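Local atomic coordinates of protein FmtA (Staphylococcus aureus, PDB entry 5ZH8), a protein that removes D-alanyl esters from wall teichoic acid and lipoteichoic acid, and affects cell wall structure, methicillin resistance and autolysis. Residues 110-115 with 262-267; 276-281 with 344-349; 172-177 with 325-330; 125-130 with 211-216. All blocks are in the same frame, centred on the assembly; numbering follows the deposited sequence.

Contact 4 probably marks the active site. Its 125-130 segment carries the Ser-X-X-Lys sequence of serine beta-lactamases and penicillin-binding proteins. Contacts 2 and 3 lie next to it, with centres about 11 and 12 Å away. Gly344 CA of contact 2 packs 3.8 Å from Ser127 CB of contact 4, so the end of strand 340-346 borders the serine. On the contact 3 side, Ser175 OG lies 2.6 Å from Asn215 OD1, probably in a hydrogen bond, and His173 probably bonds to Asn215 as well. Contact 1 is more remote, its centre about 24 Å from that of contact 4. It touches contact 2 through Gly263 and Gln349, and its centre is about 35 Å from that of contact 3.

Contact 1: 110-115 with 262-267; sequences DFEKGI and KGYAYN
Glu112 and Tyr264 reach in from opposing sides and meet through Glu112 OE1. Tyr264 OH donates to Glu112 OE1 over 2.6 Å, on the syn side of the carboxylate. Lys262 NZ takes the anti side of the same oxygen, 2.7 Å from Glu112 OE1. One carboxylate oxygen thus holds two donors. The Glu112 chain is bent at chi2 (74°), which folds its end back to the phenol and the ammonium. The Lys262 chain turns at chi3 and runs past the Asp110 carboxylate. It adds a weaker salt bridge, with Lys262 NZ 3.5 Å from Asp110 OD1. Lys262 also makes a cation-pi contact with Phe273. The Tyr264 hydroxyl has a second role: Tyr264 OH accepts from Phe111 N at 3.1 Å. The Phe111 ring turns its edge to the Tyr264 face. The planes stand at 87°, and Phe111 CD2 lies 3.6 Å from Tyr264 CE2, toward the rim of the tyrosine ring. Asp110 OD1 is met by Lys113 N, 3.0 Å away, from above the carboxylate plane. This makes an Asx motif, and the loop closes with a G1 beta bulge that sets Gly114 and Ile115 across from Asp110.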
loop_
_atom_site.group_PDB
_atom_site.type_symbol
_atom_site.label_atom_id
_atom_site.label_comp_id
_atom_site.label_asym_id
_atom_site.label_seq_id
_atom_site.Cartn_x
_atom_site.Cartn_y
_atom_site.Cartn_z
ATOM N N ASP A 110 12.159 -11.123 -10.718
ATOM C CA ASP A 110 13.293 -10.502 -10.058
ATOM C C ASP A 110 13.824 -9.417 -10.993
ATOM O O ASP A 110 14.341 -9.720 -12.069
ATOM C CB ASP A 110 14.370 -11.550 -9.773
ATOM C CG ASP A 110 15.604 -10.969 -9.070
ATOM O OD1 ASP A 110 15.819 -9.738 -9.124
ATOM O OD2 ASP A 110 16.362 -11.753 -8.461
ATOM N N PHE A 111 13.676 -8.158 -10.578
ATOM C CA PHE A 111 14.089 -7.008 -11.392
ATOM C C PHE A 111 15.594 -6.836 -11.435
ATOM O O PHE A 111 16.133 -6.316 -12.414
ATOM C CB PHE A 111 13.456 -5.711 -10.869
ATOM C CG PHE A 111 12.091 -5.437 -11.425
ATOM C CD1 PHE A 111 11.950 -4.895 -12.695
ATOM C CD2 PHE A 111 10.955 -5.714 -10.688
ATOM C CE1 PHE A 111 10.701 -4.639 -13.224
ATOM C CE2 PHE A 111 9.707 -5.457 -11.210
ATOM C CZ PHE A 111 9.578 -4.918 -12.477
ATOM N N GLU A 112 16.266 -7.273 -10.376
ATOM C CA GLU A 112 17.711 -7.094 -10.251
ATOM C C GLU A 112 18.472 -8.072 -11.155
ATOM O O GLU A 112 19.489 -7.712 -11.757
ATOM C CB GLU A 112 18.147 -7.254 -8.792
ATOM C CG GLU A 112 17.727 -6.106 -7.878
ATOM C CD GLU A 112 16.242 -6.106 -7.529
ATOM O OE1 GLU A 112 15.724 -7.150 -7.076
ATOM O OE2 GLU A 112 15.598 -5.045 -7.700
ATOM N N LYS A 113 17.956 -9.299 -11.253
ATOM C CA LYS A 113 18.562 -10.353 -12.065
ATOM C C LYS A 113 17.897 -10.492 -13.434
ATOM O O LYS A 113 18.298 -11.333 -14.238
ATOM C CB LYS A 113 18.497 -11.690 -11.312
ATOM C CG LYS A 113 19.090 -11.646 -9.905
ATOM C CD LYS A 113 20.578 -11.305 -9.967
ATOM C CE LYS A 113 21.179 -11.009 -8.599
ATOM N NZ LYS A 113 20.725 -9.699 -8.048
ATOM N N GLY A 114 16.884 -9.668 -13.693
ATOM C CA GLY A 114 16.186 -9.671 -14.978
ATOM C C GLY A 114 15.362 -10.915 -15.270
ATOM O O GLY A 114 15.089 -11.211 -16.429
ATOM N N ILE A 115 14.958 -11.640 -14.225
ATOM C CA ILE A 115 14.186 -12.866 -14.386
ATOM C C ILE A 115 12.727 -12.507 -14.617
ATOM O O ILE A 115 12.096 -11.888 -13.760
ATOM C CB ILE A 115 14.269 -13.762 -13.133
ATOM C CG1 ILE A 115 15.724 -14.164 -12.852
ATOM C CG2 ILE A 115 13.369 -14.996 -13.282
ATOM C CD1 ILE A 115 15.951 -14.662 -11.440
ATOM N N LYS A 262 10.115 -11.927 -5.920
ATOM C CA LYS A 262 10.495 -10.825 -5.054
ATOM C C LYS A 262 9.406 -9.765 -5.148
ATOM O O LYS A 262 8.908 -9.476 -6.235
ATOM C CB LYS A 262 11.843 -10.246 -5.492
ATOM C CG LYS A 262 12.960 -11.277 -5.547
ATOM C CD LYS A 262 14.255 -10.716 -6.128
ATOM C CE LYS A 262 15.043 -9.902 -5.115
ATOM N NZ LYS A 262 16.302 -9.351 -5.705
ATOM N N GLY A 263 9.039 -9.197 -4.006
ATOM C CA GLY A 263 8.018 -8.155 -3.944
ATOM C C GLY A 263 8.659 -6.787 -3.921
ATOM O O GLY A 263 9.774 -6.626 -3.421
ATOM N N TYR A 264 7.953 -5.797 -4.457
ATOM C CA TYR A 264 8.512 -4.454 -4.602
ATOM C C TYR A 264 7.525 -3.359 -4.210
ATOM O O TYR A 264 6.309 -3.515 -4.336
ATOM C CB TYR A 264 8.976 -4.238 -6.040
ATOM C CG TYR A 264 10.098 -5.154 -6.455
ATOM C CD1 TYR A 264 11.423 -4.794 -6.245
ATOM C CD2 TYR A 264 9.839 -6.381 -7.053
ATOM C CE1 TYR A 264 12.460 -5.626 -6.623
ATOM C CE2 TYR A 264 10.872 -7.225 -7.428
ATOM C CZ TYR A 264 12.184 -6.840 -7.216
ATOM O OH TYR A 264 13.217 -7.670 -7.589
ATOM N N ALA A 265 8.073 -2.250 -3.733
ATOM C CA ALA A 265 7.294 -1.056 -3.471
ATOM C C ALA A 265 8.148 0.181 -3.746
ATOM O O ALA A 265 9.354 0.143 -3.530
ATOM C CB ALA A 265 6.805 -1.069 -2.036
ATOM N N TYR A 266 7.524 1.234 -4.277
ATOM C CA TYR A 266 8.139 2.561 -4.341
ATOM C C TYR A 266 7.647 3.340 -3.124
ATOM O O TYR A 266 6.466 3.690 -3.052
ATOM C CB TYR A 266 7.700 3.378 -5.563
ATOM C CG TYR A 266 7.776 2.712 -6.906
ATOM C CD1 TYR A 266 6.705 1.971 -7.390
ATOM C CD2 TYR A 266 8.897 2.859 -7.715
ATOM C CE1 TYR A 266 6.754 1.375 -8.642
ATOM C CE2 TYR A 266 8.958 2.271 -8.970
ATOM C CZ TYR A 266 7.884 1.529 -9.429
ATOM O OH TYR A 266 7.942 0.930 -10.670
ATOM N N ASN A 267 8.528 3.626 -2.177
ATOM C CA ASN A 267 8.216 4.583 -1.108
ATOM C C ASN A 267 9.006 5.845 -1.417
ATOM O O ASN A 267 8.457 6.941 -1.542
ATOM C CB ASN A 267 8.555 4.010 0.280
ATOM C CG ASN A 267 9.225 5.039 1.201
ATOM O OD1 ASN A 267 10.085 5.818 0.772
ATOM N ND2 ASN A 267 8.842 5.028 2.481
#

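Contact 2: 276-281 with 344-349; sequences PNILDQ and GGFFGQ
Phe347 packs against Pro276, and Phe346 beside it meets Leu279. The two phenylalanines belong to a type I' beta turn, Phe346 to Gln349, which joins antiparallel strands 340-346 and 349-355 in a tight hairpin. Strand 340-346 also passes the Ser127 loop, where it probably lines the active site. The turn presents both rings to the 276-281 loop. The first kind of interaction is a CH-pi contact. Pro276 CA sits over the face of the Phe347 ring, 3.7 Å from its centroid and only 13° off the normal. The second kind is apolar side-chain packing. Ile278 comes to the edge of the same ring, with CG1 3.6 Å from Phe347 CZ. Its chi1 of 57° places CG1 between the backbone N and the carbonyl carbon, and from there CG1 reaches the ring. Leu279 and Phe346 lie alongside one another with opposing senses, and Leu279 CD2 comes within 3.5 Å of Phe346 CE2. The two rings also touch each other: Phe347 CD2 lies over the centre of the Phe346 face, 3.7 Å above its plane. Leu124 of strand 123-124 touches both rings, and Tyr289 packs on Pro276 and Leu279. The third kind is polar against aromatic. The Asn277 amide stands nearly perpendicular to the Phe347 ring, planes 86° apart, with Asn277 OD1 3.3 Å from Phe347 CZ.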
loop_
_atom_site.group_PDB
_atom_site.type_symbol
_atom_site.label_atom_id
_atom_site.label_comp_id
_atom_site.label_asym_id
_atom_site.label_seq_id
_atom_site.Cartn_x
_atom_site.Cartn_y
_atom_site.Cartn_z
ATOM N N PRO A 276 11.345 -10.474 2.857
ATOM C CA PRO A 276 10.676 -11.095 3.997
ATOM C C PRO A 276 11.683 -11.472 5.082
ATOM O O PRO A 276 12.663 -12.172 4.808
ATOM C CB PRO A 276 10.027 -12.339 3.392
ATOM C CG PRO A 276 9.861 -12.025 1.949
ATOM C CD PRO A 276 11.060 -11.194 1.602
ATOM N N ASN A 277 11.438 -10.985 6.296
ATOM C CA ASN A 277 12.364 -11.134 7.415
ATOM C C ASN A 277 11.738 -11.823 8.641
ATOM O O ASN A 277 12.396 -11.942 9.680
ATOM C CB ASN A 277 12.907 -9.753 7.809
ATOM C CG ASN A 277 11.807 -8.748 8.118
ATOM O OD1 ASN A 277 10.621 -9.013 7.921
ATOM N ND2 ASN A 277 12.196 -7.599 8.632
ATOM N N ILE A 278 10.489 -12.275 8.515
ATOM C CA ILE A 278 9.729 -12.809 9.649
ATOM C C ILE A 278 8.925 -14.079 9.321
ATOM O O ILE A 278 8.089 -14.514 10.112
ATOM C CB ILE A 278 8.749 -11.744 10.197
ATOM C CG1 ILE A 278 7.805 -11.253 9.092
ATOM C CG2 ILE A 278 9.516 -10.582 10.805
ATOM C CD1 ILE A 278 6.690 -10.349 9.579
ATOM N N LEU A 279 9.188 -14.685 8.169
ATOM C CA LEU A 279 8.370 -15.796 7.691
ATOM C C LEU A 279 8.613 -17.089 8.477
ATOM O O LEU A 279 7.807 -18.024 8.409
ATOM C CB LEU A 279 8.601 -16.010 6.194
ATOM C CG LEU A 279 8.298 -14.820 5.267
ATOM C CD1 LEU A 279 8.453 -15.249 3.819
ATOM C CD2 LEU A 279 6.905 -14.263 5.521
ATOM N N ASP A 280 9.712 -17.144 9.225
ATOM C CA ASP A 280 9.963 -18.258 10.159
ATOM C C ASP A 280 8.953 -18.333 11.318
ATOM O O ASP A 280 8.745 -19.400 11.882
ATOM C CB ASP A 280 11.407 -18.215 10.703
ATOM C CG ASP A 280 11.765 -16.890 11.368
ATOM O OD1 ASP A 280 10.992 -15.905 11.264
ATOM O OD2 ASP A 280 12.848 -16.836 11.991
ATOM N N GLN A 281 8.324 -17.206 11.650
ATOM C CA GLN A 281 7.330 -17.142 12.722
ATOM C C GLN A 281 5.892 -17.060 12.196
ATOM O O GLN A 281 4.952 -16.912 12.978
ATOM C CB GLN A 281 7.625 -15.928 13.613
ATOM C CG GLN A 281 7.059 -14.601 13.109
ATOM C CD GLN A 281 7.894 -13.394 13.500
ATOM O OE1 GLN A 281 7.386 -12.443 14.091
ATOM N NE2 GLN A 281 9.182 -13.425 13.162
ATOM N N GLY A 344 -4.302 -11.865 -0.015
ATOM C CA GLY A 344 -3.208 -11.657 0.928
ATOM C C GLY A 344 -2.271 -10.576 0.428
ATOM O O GLY A 344 -1.871 -10.584 -0.734
ATOM N N GLY A 345 -1.928 -9.638 1.303
ATOM C CA GLY A 345 -0.974 -8.573 0.981
ATOM C C GLY A 345 0.218 -8.671 1.914
ATOM O O GLY A 345 0.070 -8.511 3.129
ATOM N N PHE A 346 1.400 -8.939 1.367
ATOM C CA PHE A 346 2.566 -9.184 2.206
ATOM C C PHE A 346 3.862 -8.917 1.445
ATOM O O PHE A 346 4.014 -9.337 0.296
ATOM C CB PHE A 346 2.515 -10.644 2.710
ATOM C CG PHE A 346 2.984 -10.839 4.129
ATOM C CD1 PHE A 346 2.781 -9.870 5.112
ATOM C CD2 PHE A 346 3.572 -12.039 4.495
ATOM C CE1 PHE A 346 3.220 -10.083 6.408
ATOM C CE2 PHE A 346 4.000 -12.260 5.797
ATOM C CZ PHE A 346 3.820 -11.281 6.750
ATOM N N PHE A 347 4.778 -8.208 2.102
ATOM C CA PHE A 347 6.100 -7.882 1.559
ATOM C C PHE A 347 6.100 -7.584 0.067
ATOM O O PHE A 347 6.720 -8.294 -0.725
ATOM C CB PHE A 347 7.108 -8.980 1.906
ATOM C CG PHE A 347 7.402 -9.069 3.373
ATOM C CD1 PHE A 347 8.375 -8.261 3.949
ATOM C CD2 PHE A 347 6.688 -9.938 4.182
ATOM C CE1 PHE A 347 8.635 -8.328 5.302
ATOM C CE2 PHE A 347 6.951 -10.010 5.539
ATOM C CZ PHE A 347 7.926 -9.202 6.096
ATOM N N GLY A 348 5.369 -6.533 -0.293
ATOM C CA GLY A 348 5.332 -6.018 -1.659
ATOM C C GLY A 348 4.599 -6.864 -2.682
ATOM O O GLY A 348 4.682 -6.589 -3.876
ATOM N N GLN A 349 3.876 -7.885 -2.228
ATOM C CA GLN A 349 3.137 -8.757 -3.125
ATOM C C GLN A 349 1.664 -8.713 -2.772
ATOM O O GLN A 349 1.295 -8.383 -1.647
ATOM C CB GLN A 349 3.678 -10.182 -3.056
ATOM C CG GLN A 349 5.187 -10.258 -3.286
ATOM C CD GLN A 349 5.688 -11.633 -3.693
ATOM O OE1 GLN A 349 4.909 -12.501 -4.090
ATOM N NE2 GLN A 349 6.997 -11.834 -3.613
#

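Contact 3: 172-177 with 325-330; sequences LHQSGL and YPDEYR
His173 and Tyr329 meet ring to ring, their planes 45° apart. The contact sets the loop after helix 167-171 against strand 329-330, the outermost strand of the large antiparallel sheet. His173 CB points toward the 325-330 segment, and CG lies anti to the carbonyl carbon (chi1 -64°). From CG one branch runs to ND1, which is hydrogen-bonded to Asn215 ND2 of helix 213-227. The other branch runs to His173 CD2, 3.2 Å from Tyr329 CE2. At the tip, His173 NE2 gives a weak hydrogen bond to Tyr329 OH over 3.2 Å. Tyr334 meets the Tyr329 ring edge-to-face. Beside the histidine, Leu172 and Pro326 reach toward each other tip to tip, with Leu172 CD1 4.0 Å from Pro326 CG. The other Leu172 branch, CD2, packs 3.6 Å from Tyr329 O. Within 325-330, Arg330 NE bonds to Glu328 O at 2.8 Å and ties its side chain back to the loop before strand 329-330. His173 follows helix 167-171, in a Schellman motif. ND1 accepts from an amide and NE2 donates weakly to Tyr329 OH, which is consistent with the tautomer carrying its hydrogen on NE2. Partners at both nitrogens probably steady the ring.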
loop_
_atom_site.group_PDB
_atom_site.type_symbol
_atom_site.label_atom_id
_atom_site.label_comp_id
_atom_site.label_asym_id
_atom_site.label_seq_id
_atom_site.Cartn_x
_atom_site.Cartn_y
_atom_site.Cartn_z
ATOM N N LEU A 172 -12.944 -16.640 13.046
ATOM C CA LEU A 172 -13.774 -15.560 12.501
ATOM C C LEU A 172 -13.185 -14.154 12.710
ATOM O O LEU A 172 -13.820 -13.164 12.335
ATOM C CB LEU A 172 -15.185 -15.607 13.118
ATOM C CG LEU A 172 -16.084 -16.820 12.857
ATOM C CD1 LEU A 172 -17.316 -16.758 13.745
ATOM C CD2 LEU A 172 -16.489 -16.923 11.398
ATOM N N HIS A 173 -11.988 -14.064 13.292
ATOM C CA HIS A 173 -11.357 -12.781 13.646
ATOM C C HIS A 173 -12.213 -11.930 14.586
ATOM O O HIS A 173 -12.544 -10.796 14.266
ATOM C CB HIS A 173 -10.985 -11.967 12.395
ATOM C CG HIS A 173 -9.958 -12.621 11.527
ATOM N ND1 HIS A 173 -8.668 -12.863 11.950
ATOM C CD2 HIS A 173 -10.028 -13.062 10.251
ATOM C CE1 HIS A 173 -7.992 -13.442 10.972
ATOM N NE2 HIS A 173 -8.796 -13.579 9.933
ATOM N N GLN A 174 -12.561 -12.487 15.744
ATOM C CA GLN A 174 -13.314 -11.763 16.770
ATOM C C GLN A 174 -12.936 -12.238 18.175
ATOM O O GLN A 174 -13.788 -12.361 19.057
ATOM C CB GLN A 174 -14.818 -11.920 16.534
ATOM C CG GLN A 174 -15.299 -13.363 16.506
ATOM C CD GLN A 174 -16.805 -13.481 16.338
ATOM O OE1 GLN A 174 -17.438 -12.665 15.664
ATOM N NE2 GLN A 174 -17.386 -14.505 16.950
ATOM N N SER A 175 -11.643 -12.472 18.376
ATOM C CA SER A 175 -11.131 -13.023 19.627
ATOM C C SER A 175 -10.900 -11.959 20.696
ATOM O O SER A 175 -10.977 -12.243 21.891
ATOM C CB SER A 175 -9.825 -13.764 19.357
ATOM O OG SER A 175 -8.852 -12.895 18.809
ATOM N N GLY A 176 -10.607 -10.737 20.263
ATOM C CA GLY A 176 -10.274 -9.651 21.180
ATOM C C GLY A 176 -8.792 -9.574 21.489
ATOM O O GLY A 176 -8.375 -8.787 22.338
ATOM N N LEU A 177 -7.992 -10.377 20.793
ATOM C CA LEU A 177 -6.545 -10.338 20.944
ATOM C C LEU A 177 -6.014 -9.070 20.281
ATOM O O LEU A 177 -6.495 -8.672 19.213
ATOM C CB LEU A 177 -5.899 -11.569 20.294
ATOM C CG LEU A 177 -6.063 -12.939 20.961
ATOM C CD1 LEU A 177 -5.710 -14.034 19.968
ATOM C CD2 LEU A 177 -5.224 -13.065 22.219
ATOM N N TYR A 325 -22.210 -20.129 10.003
ATOM C CA TYR A 325 -21.381 -19.255 9.178
ATOM C C TYR A 325 -21.996 -17.854 9.163
ATOM O O TYR A 325 -22.643 -17.473 8.188
ATOM C CB TYR A 325 -21.291 -19.809 7.756
ATOM C CG TYR A 325 -20.587 -21.140 7.672
ATOM C CD1 TYR A 325 -19.204 -21.214 7.683
ATOM C CD2 TYR A 325 -21.303 -22.329 7.584
ATOM C CE1 TYR A 325 -18.550 -22.433 7.609
ATOM C CE2 TYR A 325 -20.665 -23.554 7.505
ATOM C CZ TYR A 325 -19.283 -23.598 7.518
ATOM O OH TYR A 325 -18.620 -24.806 7.443
ATOM N N PRO A 326 -21.812 -17.086 10.255
ATOM C CA PRO A 326 -22.470 -15.782 10.403
ATOM C C PRO A 326 -21.958 -14.706 9.457
ATOM O O PRO A 326 -22.721 -13.834 9.054
ATOM C CB PRO A 326 -22.154 -15.396 11.849
ATOM C CG PRO A 326 -20.882 -16.094 12.149
ATOM C CD PRO A 326 -20.965 -17.400 11.420
ATOM N N ASP A 327 -20.678 -14.767 9.116
ATOM C CA ASP A 327 -20.042 -13.744 8.300
ATOM C C ASP A 327 -19.693 -14.310 6.936
ATOM O O ASP A 327 -19.752 -15.522 6.721
ATOM C CB ASP A 327 -18.773 -13.224 8.997
ATOM C CG ASP A 327 -19.036 -12.763 10.432
ATOM O OD1 ASP A 327 -20.134 -12.216 10.650
ATOM O OD2 ASP A 327 -18.194 -12.979 11.336
ATOM N N GLU A 328 -19.340 -13.423 6.013
ATOM C CA GLU A 328 -18.844 -13.831 4.703
ATOM C C GLU A 328 -17.536 -14.582 4.887
ATOM O O GLU A 328 -17.271 -15.572 4.197
ATOM C CB GLU A 328 -18.623 -12.613 3.801
ATOM C CG GLU A 328 -19.904 -11.893 3.414
ATOM C CD GLU A 328 -19.678 -10.739 2.453
ATOM O OE1 GLU A 328 -18.538 -10.227 2.370
ATOM O OE2 GLU A 328 -20.653 -10.340 1.778
ATOM N N TYR A 329 -16.733 -14.111 5.837
ATOM C CA TYR A 329 -15.447 -14.726 6.142
ATOM C C TYR A 329 -15.614 -16.036 6.909
ATOM O O TYR A 329 -16.392 -16.110 7.848
ATOM C CB TYR A 329 -14.589 -13.766 6.962
ATOM C CG TYR A 329 -13.135 -14.151 7.023
ATOM C CD1 TYR A 329 -12.289 -13.860 5.975
ATOM C CD2 TYR A 329 -12.605 -14.809 8.126
ATOM C CE1 TYR A 329 -10.957 -14.194 6.011
ATOM C CE2 TYR A 329 -11.266 -15.157 8.169
ATOM C CZ TYR A 329 -10.451 -14.843 7.107
ATOM O OH TYR A 329 -9.116 -15.163 7.120
ATOM N N ARG A 330 -14.889 -17.063 6.482
ATOM C CA ARG A 330 -14.760 -18.297 7.250
ATOM C C ARG A 330 -13.521 -19.064 6.792
ATOM O O ARG A 330 -13.172 -19.054 5.602
ATOM C CB ARG A 330 -16.008 -19.191 7.128
ATOM C CG ARG A 330 -16.068 -20.080 5.879
ATOM C CD ARG A 330 -16.209 -19.273 4.587
ATOM N NE ARG A 330 -17.333 -18.353 4.684
ATOM C CZ ARG A 330 -18.608 -18.716 4.632
ATOM N NH1 ARG A 330 -18.954 -19.987 4.455
ATOM N NH2 ARG A 330 -19.550 -17.797 4.754
#

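Contact 4: 125-130 with 211-216; sequences IGSAQK and YNDGNY
Ser127 OG and Tyr211 OH are 2.7 Å apart and share a hydrogen bond in which either could be the donor. The serine oxygen approaches at the edge of the tyrosine ring. Lys130 NZ also donates to Ser127 OG, at 2.8 Å, so two groups grip the serine oxygen. The same NZ donates to Asp213 OD1 in a salt bridge of 2.7 Å, arriving from above the carboxylate plane, 43° out of it. The lysine chain is extended up to CE and bends at chi4 (61°), which places NZ between the serine and the aspartate. Asp213 OD2 is bonded to Tyr282 OH. Ser127 and Lys130 fit the Ser-X-X-Lys motif of the beta-lactamase fold, leading into helix 129-142. Tyr211 and Asp213 probably take the place of the family's Tyr-X-Asn motif, here at the start of helix 213-227. A water donates to Ser127 O over 3.0 Å and pairs with Tyr211 OH at 3.1 Å. Asn212 caps helix 213-227, its OD1 accepting from Gly214 N at 2.8 Å. Asn212 OD1 also takes Tyr180 N, and its ND2 meets Tyr178 O. Lys130 CD lies over one face of Tyr216, 3.9 Å from the ring centroid, a CH-pi contact, and Tyr216 OH is bonded to Met171 O.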
loop_
_atom_site.group_PDB
_atom_site.type_symbol
_atom_site.label_atom_id
_atom_site.label_comp_id
_atom_site.label_asym_id
_atom_site.label_seq_id
_atom_site.Cartn_x
_atom_site.Cartn_y
_atom_site.Cartn_z
ATOM N N ILE A 125 1.752 -15.670 -0.891
ATOM C CA ILE A 125 0.298 -15.546 -0.855
ATOM C C ILE A 125 -0.190 -14.785 0.366
ATOM O O ILE A 125 -1.373 -14.442 0.438
ATOM C CB ILE A 125 -0.416 -16.917 -0.934
ATOM C CG1 ILE A 125 -0.230 -17.738 0.352
ATOM C CG2 ILE A 125 0.073 -17.700 -2.145
ATOM C CD1 ILE A 125 -1.006 -19.043 0.367
ATOM N N GLY A 126 0.705 -14.533 1.321
ATOM C CA GLY A 126 0.355 -13.829 2.549
ATOM C C GLY A 126 -0.894 -14.389 3.216
ATOM O O GLY A 126 -1.050 -15.606 3.364
ATOM N N SER A 127 -1.809 -13.494 3.572
ATOM C CA SER A 127 -3.002 -13.851 4.335
ATOM C C SER A 127 -3.889 -14.921 3.690
ATOM O O SER A 127 -4.762 -15.485 4.356
ATOM C CB SER A 127 -3.838 -12.611 4.595
ATOM O OG SER A 127 -4.789 -12.875 5.596
ATOM N N ALA A 128 -3.678 -15.204 2.406
ATOM C CA ALA A 128 -4.390 -16.296 1.753
ATOM C C ALA A 128 -3.973 -17.673 2.282
ATOM O O ALA A 128 -4.695 -18.647 2.068
ATOM C CB ALA A 128 -4.221 -16.228 0.245
ATOM N N GLN A 129 -2.831 -17.766 2.969
ATOM C CA GLN A 129 -2.455 -19.021 3.642
ATOM C C GLN A 129 -3.428 -19.390 4.761
ATOM O O GLN A 129 -3.544 -20.559 5.114
ATOM C CB GLN A 129 -1.030 -18.982 4.208
ATOM C CG GLN A 129 -0.516 -20.370 4.586
ATOM C CD GLN A 129 0.850 -20.358 5.232
ATOM O OE1 GLN A 129 1.275 -19.351 5.793
ATOM N NE2 GLN A 129 1.543 -21.492 5.172
ATOM N N LYS A 130 -4.123 -18.406 5.316
ATOM C CA LYS A 130 -5.169 -18.685 6.304
ATOM C C LYS A 130 -6.205 -19.715 5.806
ATOM O O LYS A 130 -6.784 -20.444 6.609
ATOM C CB LYS A 130 -5.876 -17.395 6.713
ATOM C CG LYS A 130 -4.998 -16.437 7.500
ATOM C CD LYS A 130 -5.800 -15.266 8.029
ATOM C CE LYS A 130 -4.937 -14.342 8.867
ATOM N NZ LYS A 130 -3.814 -13.752 8.093
ATOM N N TYR A 211 -9.533 -7.871 12.008
ATOM C CA TYR A 211 -8.611 -8.716 11.250
ATOM C C TYR A 211 -7.268 -8.754 11.967
ATOM O O TYR A 211 -6.793 -7.736 12.468
ATOM C CB TYR A 211 -8.441 -8.208 9.817
ATOM C CG TYR A 211 -8.137 -9.298 8.825
ATOM C CD1 TYR A 211 -9.159 -10.091 8.313
ATOM C CD2 TYR A 211 -6.837 -9.540 8.387
ATOM C CE1 TYR A 211 -8.904 -11.095 7.393
ATOM C CE2 TYR A 211 -6.567 -10.543 7.466
ATOM C CZ TYR A 211 -7.609 -11.318 6.970
ATOM O OH TYR A 211 -7.377 -12.327 6.054
ATOM N N ASN A 212 -6.672 -9.935 12.027
ATOM C CA ASN A 212 -5.495 -10.157 12.849
ATOM C C ASN A 212 -4.816 -11.456 12.413
ATOM O O ASN A 212 -5.381 -12.544 12.582
ATOM C CB ASN A 212 -5.923 -10.232 14.322
ATOM C CG ASN A 212 -4.754 -10.297 15.289
ATOM O OD1 ASN A 212 -3.600 -10.490 14.896
ATOM N ND2 ASN A 212 -5.056 -10.136 16.576
ATOM N N ASP A 213 -3.614 -11.338 11.851
ATOM C CA ASP A 213 -2.810 -12.509 11.494
ATOM C C ASP A 213 -2.628 -13.419 12.698
ATOM O O ASP A 213 -2.633 -14.638 12.559
ATOM C CB ASP A 213 -1.426 -12.093 10.980
ATOM C CG ASP A 213 -1.471 -11.441 9.624
ATOM O OD1 ASP A 213 -2.521 -11.502 8.958
ATOM O OD2 ASP A 213 -0.440 -10.864 9.217
ATOM N N GLY A 214 -2.459 -12.807 13.871
ATOM C CA GLY A 214 -2.263 -13.529 15.124
ATOM C C GLY A 214 -3.273 -14.625 15.394
ATOM O O GLY A 214 -2.910 -15.686 15.891
ATOM N N ASN A 215 -4.540 -14.374 15.061
ATOM C CA ASN A 215 -5.579 -15.376 15.256
ATOM C C ASN A 215 -5.181 -16.679 14.578
ATOM O O ASN A 215 -5.209 -17.738 15.197
ATOM C CB ASN A 215 -6.922 -14.913 14.686
ATOM C CG ASN A 215 -7.598 -13.850 15.535
ATOM O OD1 ASN A 215 -7.657 -13.936 16.771
ATOM N ND2 ASN A 215 -8.141 -12.842 14.859
ATOM N N TYR A 216 -4.803 -16.600 13.305
ATOM C CA TYR A 216 -4.469 -17.804 12.549
ATOM C C TYR A 216 -3.085 -18.370 12.877
ATOM O O TYR A 216 -2.811 -19.532 12.574
ATOM C CB TYR A 216 -4.664 -17.584 11.044
ATOM C CG TYR A 216 -6.114 -17.774 10.645
ATOM C CD1 TYR A 216 -7.106 -16.933 11.140
ATOM C CD2 TYR A 216 -6.500 -18.816 9.808
ATOM C CE1 TYR A 216 -8.431 -17.108 10.790
ATOM C CE2 TYR A 216 -7.825 -18.999 9.455
ATOM C CZ TYR A 216 -8.787 -18.148 9.953
ATOM O OH TYR A 216 -10.111 -18.327 9.616
HETATM O O HOH W 1 -7.641 -15.171 4.933
#